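Local coordinates for protein lectin-related NK cell receptor LY49L1 (Mus musculus, PDB 3G8K) that is a natural killer cell receptor of the Ly49 family whose C-type lectin-like domain, the part described here, probably serves to recognise MHC class I molecules, at residues L54-I65 with N112-I120. The protein carries 1 engineered substitution. Numbering follows the deposited sequence.
Sequences LKLLVPSDSYWI and NCDKSFICI. Engineered in segment 54-65: Tyr63 (natural residue Cys).
Trp64 and Phe117 illustrate how an aromatic pair can pack beside the pairing of two parallel strands. Phe117 turns the edge of its ring, at CD1, onto one face of the indole in a T-shaped stack with planes at 81°, the six-membered ring centroids lying 4.9 Å apart. Its CB sits over the five-membered ring as a CH-pi contact, while Ser62 CB lies 3.9 Å from Phe117 CD2. Two backbone carbonyls, Asn112 O and Lys115 O, from the ends of a type I turn, lie at the indole edge near its plane, and Trp64 NE1 gives Lys115 O a weak hydrogen bond. Trp28 adds a further edge-to-face partner.

Between the backbones, Trp64 N donates to Ile118 O at 2.8 Å, flanked by weak bonds from Ile118 N to Ser62 O and from Ile120 N to Trp64 O. Within the C-type lectin-like fold this is the parallel pairing of strands 62-70 and 118-124, the latter joined by the Cys119-Cys31 disulfide to helix 28-37. A water also bridges Ser62 O and, weakly, Ile118 N.

Apolar contacts gather on the sheet face that carries Tyr63 and Ile118. Ile118 CG2 meets the ring edge of the engineered Tyr63 at CD1, 3.5 Å away, and Tyr63 OH donates a hydrogen bond to Pro59 O at 2.6 Å. Both torsions of Ile120 are trans (chi1 and chi2 178°), a fully extended chain that carries CD1 to Leu54 CD2, 3.8 Å away on helix 48-57.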
loop_
_atom_site.group_PDB
_atom_site.type_symbol
_atom_site.label_atom_id
_atom_site.label_comp_id
_atom_site.label_asym_id
_atom_site.label_seq_id
_atom_site.Cartn_x
_atom_site.Cartn_y
_atom_site.Cartn_z
ATOM N N LEU A 54 -6.890 5.327 -3.993
ATOM C CA LEU A 54 -5.713 5.034 -4.809
ATOM C C LEU A 54 -4.816 6.240 -4.933
ATOM O O LEU A 54 -3.616 6.095 -4.903
ATOM C CB LEU A 54 -6.058 4.458 -6.182
ATOM C CG LEU A 54 -6.468 2.987 -6.192
ATOM C CD1 LEU A 54 -7.471 2.791 -7.371
ATOM C CD2 LEU A 54 -5.214 2.133 -6.301
ATOM N N LYS A 55 -5.389 7.425 -5.115
ATOM C CA LYS A 55 -4.594 8.660 -5.253
ATOM C C LYS A 55 -3.800 8.939 -3.956
ATOM O O LYS A 55 -2.678 9.447 -3.992
ATOM C CB LYS A 55 -5.509 9.847 -5.490
ATOM C CG LYS A 55 -6.060 10.072 -6.875
ATOM C CD LYS A 55 -7.264 10.980 -6.624
ATOM C CE LYS A 55 -7.834 11.700 -7.848
ATOM N NZ LYS A 55 -9.266 12.110 -7.429
ATOM N N LEU A 56 -4.413 8.613 -2.828
ATOM C CA LEU A 56 -3.775 8.586 -1.495
ATOM C C LEU A 56 -2.592 7.574 -1.366
ATOM O O LEU A 56 -1.431 7.950 -1.055
ATOM C CB LEU A 56 -4.881 8.254 -0.531
ATOM C CG LEU A 56 -5.149 8.891 0.816
ATOM C CD1 LEU A 56 -4.502 7.971 1.875
ATOM C CD2 LEU A 56 -4.738 10.424 0.883
ATOM N N LEU A 57 -2.860 6.311 -1.699
ATOM C CA LEU A 57 -1.931 5.211 -1.513
ATOM C C LEU A 57 -0.918 4.846 -2.572
ATOM O O LEU A 57 0.083 4.248 -2.210
ATOM C CB LEU A 57 -2.704 3.947 -1.186
ATOM C CG LEU A 57 -2.517 3.412 0.234
ATOM C CD1 LEU A 57 -1.001 3.537 0.728
ATOM C CD2 LEU A 57 -3.495 4.091 1.247
ATOM N N VAL A 58 -1.155 5.107 -3.867
ATOM C CA VAL A 58 -0.171 4.694 -4.911
ATOM C C VAL A 58 1.141 5.487 -4.789
ATOM O O VAL A 58 1.068 6.673 -4.503
ATOM C CB VAL A 58 -0.743 4.843 -6.349
ATOM C CG1 VAL A 58 -1.774 3.828 -6.614
ATOM C CG2 VAL A 58 -1.273 6.285 -6.659
ATOM N N PRO A 59 2.354 4.863 -5.000
ATOM C CA PRO A 59 3.548 5.691 -5.132
ATOM C C PRO A 59 3.403 6.708 -6.249
ATOM O O PRO A 59 2.698 6.431 -7.192
ATOM C CB PRO A 59 4.644 4.675 -5.508
ATOM C CG PRO A 59 4.207 3.426 -4.962
ATOM C CD PRO A 59 2.688 3.433 -5.073
ATOM N N SER A 60 4.038 7.877 -6.147
ATOM C CA SER A 60 3.849 8.970 -7.126
ATOM C C SER A 60 4.347 8.556 -8.495
ATOM O O SER A 60 5.555 8.366 -8.679
ATOM C CB SER A 60 4.605 10.255 -6.696
ATOM O OG SER A 60 4.666 11.189 -7.765
ATOM N N ASP A 61 3.435 8.404 -9.451
ATOM C CA ASP A 61 3.799 8.047 -10.807
ATOM C C ASP A 61 2.508 8.037 -11.540
ATOM O O ASP A 61 1.461 8.453 -10.972
ATOM C CB ASP A 61 4.590 6.699 -10.928
ATOM C CG ASP A 61 5.558 6.693 -12.095
ATOM O OD1 ASP A 61 5.383 7.580 -12.967
ATOM O OD2 ASP A 61 6.515 5.857 -12.165
ATOM N N SER A 62 2.592 7.630 -12.808
ATOM C CA SER A 62 1.455 7.538 -13.729
ATOM C C SER A 62 1.272 6.084 -14.167
ATOM O O SER A 62 2.230 5.394 -14.484
ATOM C CB SER A 62 1.677 8.451 -14.885
ATOM O OG SER A 62 1.260 9.722 -14.458
ATOM N N TYR A 63 0.030 5.617 -14.077
ATOM C CA TYR A 63 -0.337 4.208 -14.185
ATOM C C TYR A 63 -1.404 4.013 -15.208
ATOM O O TYR A 63 -2.488 4.670 -15.143
ATOM C CB TYR A 63 -0.882 3.648 -12.825
ATOM C CG TYR A 63 0.095 3.824 -11.698
ATOM C CD1 TYR A 63 1.037 2.841 -11.423
ATOM C CD2 TYR A 63 0.103 4.977 -10.906
ATOM C CE1 TYR A 63 1.971 2.984 -10.407
ATOM C CE2 TYR A 63 1.044 5.136 -9.881
ATOM C CZ TYR A 63 1.972 4.114 -9.636
ATOM O OH TYR A 63 2.906 4.237 -8.609
ATOM N N TRP A 64 -1.200 3.068 -16.098
ATOM C CA TRP A 64 -2.347 2.693 -17.000
ATOM C C TRP A 64 -3.423 1.985 -16.248
ATOM O O TRP A 64 -3.127 1.211 -15.374
ATOM C CB TRP A 64 -1.867 1.745 -18.103
ATOM C CG TRP A 64 -1.106 2.339 -19.290
ATOM C CD1 TRP A 64 0.166 1.829 -19.799
ATOM C CD2 TRP A 64 -1.398 3.500 -20.114
ATOM N NE1 TRP A 64 0.571 2.625 -20.821
ATOM C CE2 TRP A 64 -0.349 3.605 -21.085
ATOM C CE3 TRP A 64 -2.433 4.426 -20.171
ATOM C CZ2 TRP A 64 -0.348 4.590 -22.055
ATOM C CZ3 TRP A 64 -2.408 5.397 -21.121
ATOM C CH2 TRP A 64 -1.429 5.475 -22.064
ATOM N N ILE A 65 -4.699 2.251 -16.578
ATOM C CA ILE A 65 -5.812 1.605 -15.918
ATOM C C ILE A 65 -6.718 1.175 -17.065
ATOM O O ILE A 65 -6.482 1.541 -18.233
ATOM C CB ILE A 65 -6.588 2.552 -14.844
ATOM C CG1 ILE A 65 -7.306 3.710 -15.568
ATOM C CG2 ILE A 65 -5.623 2.894 -13.613
ATOM C CD1 ILE A 65 -7.800 4.771 -14.747
ATOM N N ASN A 112 -1.734 9.094 -24.950
ATOM C CA ASN A 112 -1.394 8.236 -26.035
ATOM C C ASN A 112 -1.322 6.801 -25.588
ATOM O O ASN A 112 -0.427 6.448 -24.817
ATOM C CB ASN A 112 -0.001 8.646 -26.518
ATOM C CG ASN A 112 0.342 8.117 -27.896
ATOM O OD1 ASN A 112 0.021 6.992 -28.263
ATOM N ND2 ASN A 112 0.968 8.944 -28.672
ATOM N N CYS A 113 -2.142 5.945 -26.177
ATOM C CA CYS A 113 -2.137 4.514 -25.826
ATOM C C CYS A 113 -0.804 3.817 -26.043
ATOM O O CYS A 113 -0.600 2.712 -25.566
ATOM C CB CYS A 113 -3.187 3.757 -26.588
ATOM S SG CYS A 113 -4.876 4.386 -26.320
ATOM N N ASP A 114 0.104 4.477 -26.743
ATOM C CA ASP A 114 1.421 3.876 -27.144
ATOM C C ASP A 114 2.511 4.254 -26.193
ATOM O O ASP A 114 3.644 3.696 -26.271
ATOM C CB ASP A 114 1.830 4.480 -28.479
ATOM C CG ASP A 114 3.132 3.884 -29.004
ATOM O OD1 ASP A 114 3.061 2.651 -29.316
ATOM O OD2 ASP A 114 4.206 4.615 -29.045
ATOM N N LYS A 115 2.262 5.253 -25.336
ATOM C CA LYS A 115 3.248 5.537 -24.342
ATOM C C LYS A 115 3.262 4.368 -23.339
ATOM O O LYS A 115 2.248 3.729 -23.110
ATOM C CB LYS A 115 2.993 6.883 -23.612
ATOM C CG LYS A 115 3.445 8.069 -24.394
ATOM C CD LYS A 115 3.350 9.382 -23.746
ATOM C CE LYS A 115 4.271 9.638 -22.626
ATOM N NZ LYS A 115 5.715 9.460 -22.987
ATOM N N SER A 116 4.407 4.180 -22.698
ATOM C CA SER A 116 4.744 3.148 -21.714
ATOM C C SER A 116 4.634 3.774 -20.306
ATOM O O SER A 116 5.406 4.706 -19.953
ATOM C CB SER A 116 6.203 2.668 -21.994
ATOM O OG SER A 116 6.262 1.864 -23.174
ATOM N N PHE A 117 3.610 3.318 -19.538
ATOM C CA PHE A 117 3.380 3.634 -18.102
ATOM C C PHE A 117 3.332 2.330 -17.234
ATOM O O PHE A 117 3.219 1.223 -17.767
ATOM C CB PHE A 117 2.082 4.516 -17.934
ATOM C CG PHE A 117 2.212 5.872 -18.624
ATOM C CD1 PHE A 117 1.551 6.144 -19.798
ATOM C CD2 PHE A 117 3.053 6.836 -18.110
ATOM C CE1 PHE A 117 1.680 7.377 -20.440
ATOM C CE2 PHE A 117 3.214 8.056 -18.765
ATOM C CZ PHE A 117 2.496 8.321 -19.916
ATOM N N ILE A 118 3.497 2.475 -15.919
ATOM C CA ILE A 118 3.331 1.352 -14.977
ATOM C C ILE A 118 1.918 0.783 -15.137
ATOM O O ILE A 118 0.984 1.525 -15.134
ATOM C CB ILE A 118 3.621 1.744 -13.523
ATOM C CG1 ILE A 118 5.090 2.241 -13.335
ATOM C CG2 ILE A 118 3.408 0.518 -12.531
ATOM C CD1 ILE A 118 6.112 1.220 -13.832
ATOM N N CYS A 119 1.789 -0.530 -15.269
ATOM C CA CYS A 119 0.460 -1.206 -15.181
ATOM C C CYS A 119 0.009 -1.399 -13.741
ATOM O O CYS A 119 0.730 -1.927 -12.896
ATOM C CB CYS A 119 0.436 -2.576 -15.933
ATOM S SG CYS A 119 1.577 -2.723 -17.347
ATOM N N ILE A 120 -1.199 -0.924 -13.431
ATOM C CA ILE A 120 -1.797 -1.377 -12.204
ATOM C C ILE A 120 -2.947 -2.323 -12.597
ATOM O O ILE A 120 -3.894 -1.924 -13.351
ATOM C CB ILE A 120 -2.203 -0.254 -11.252
ATOM C CG1 ILE A 120 -2.860 -0.812 -10.000
ATOM C CG2 ILE A 120 -3.170 0.749 -11.918
ATOM C CD1 ILE A 120 -3.217 0.323 -9.012
HETATM O O HOH W 1 5.131 5.329 -15.535
#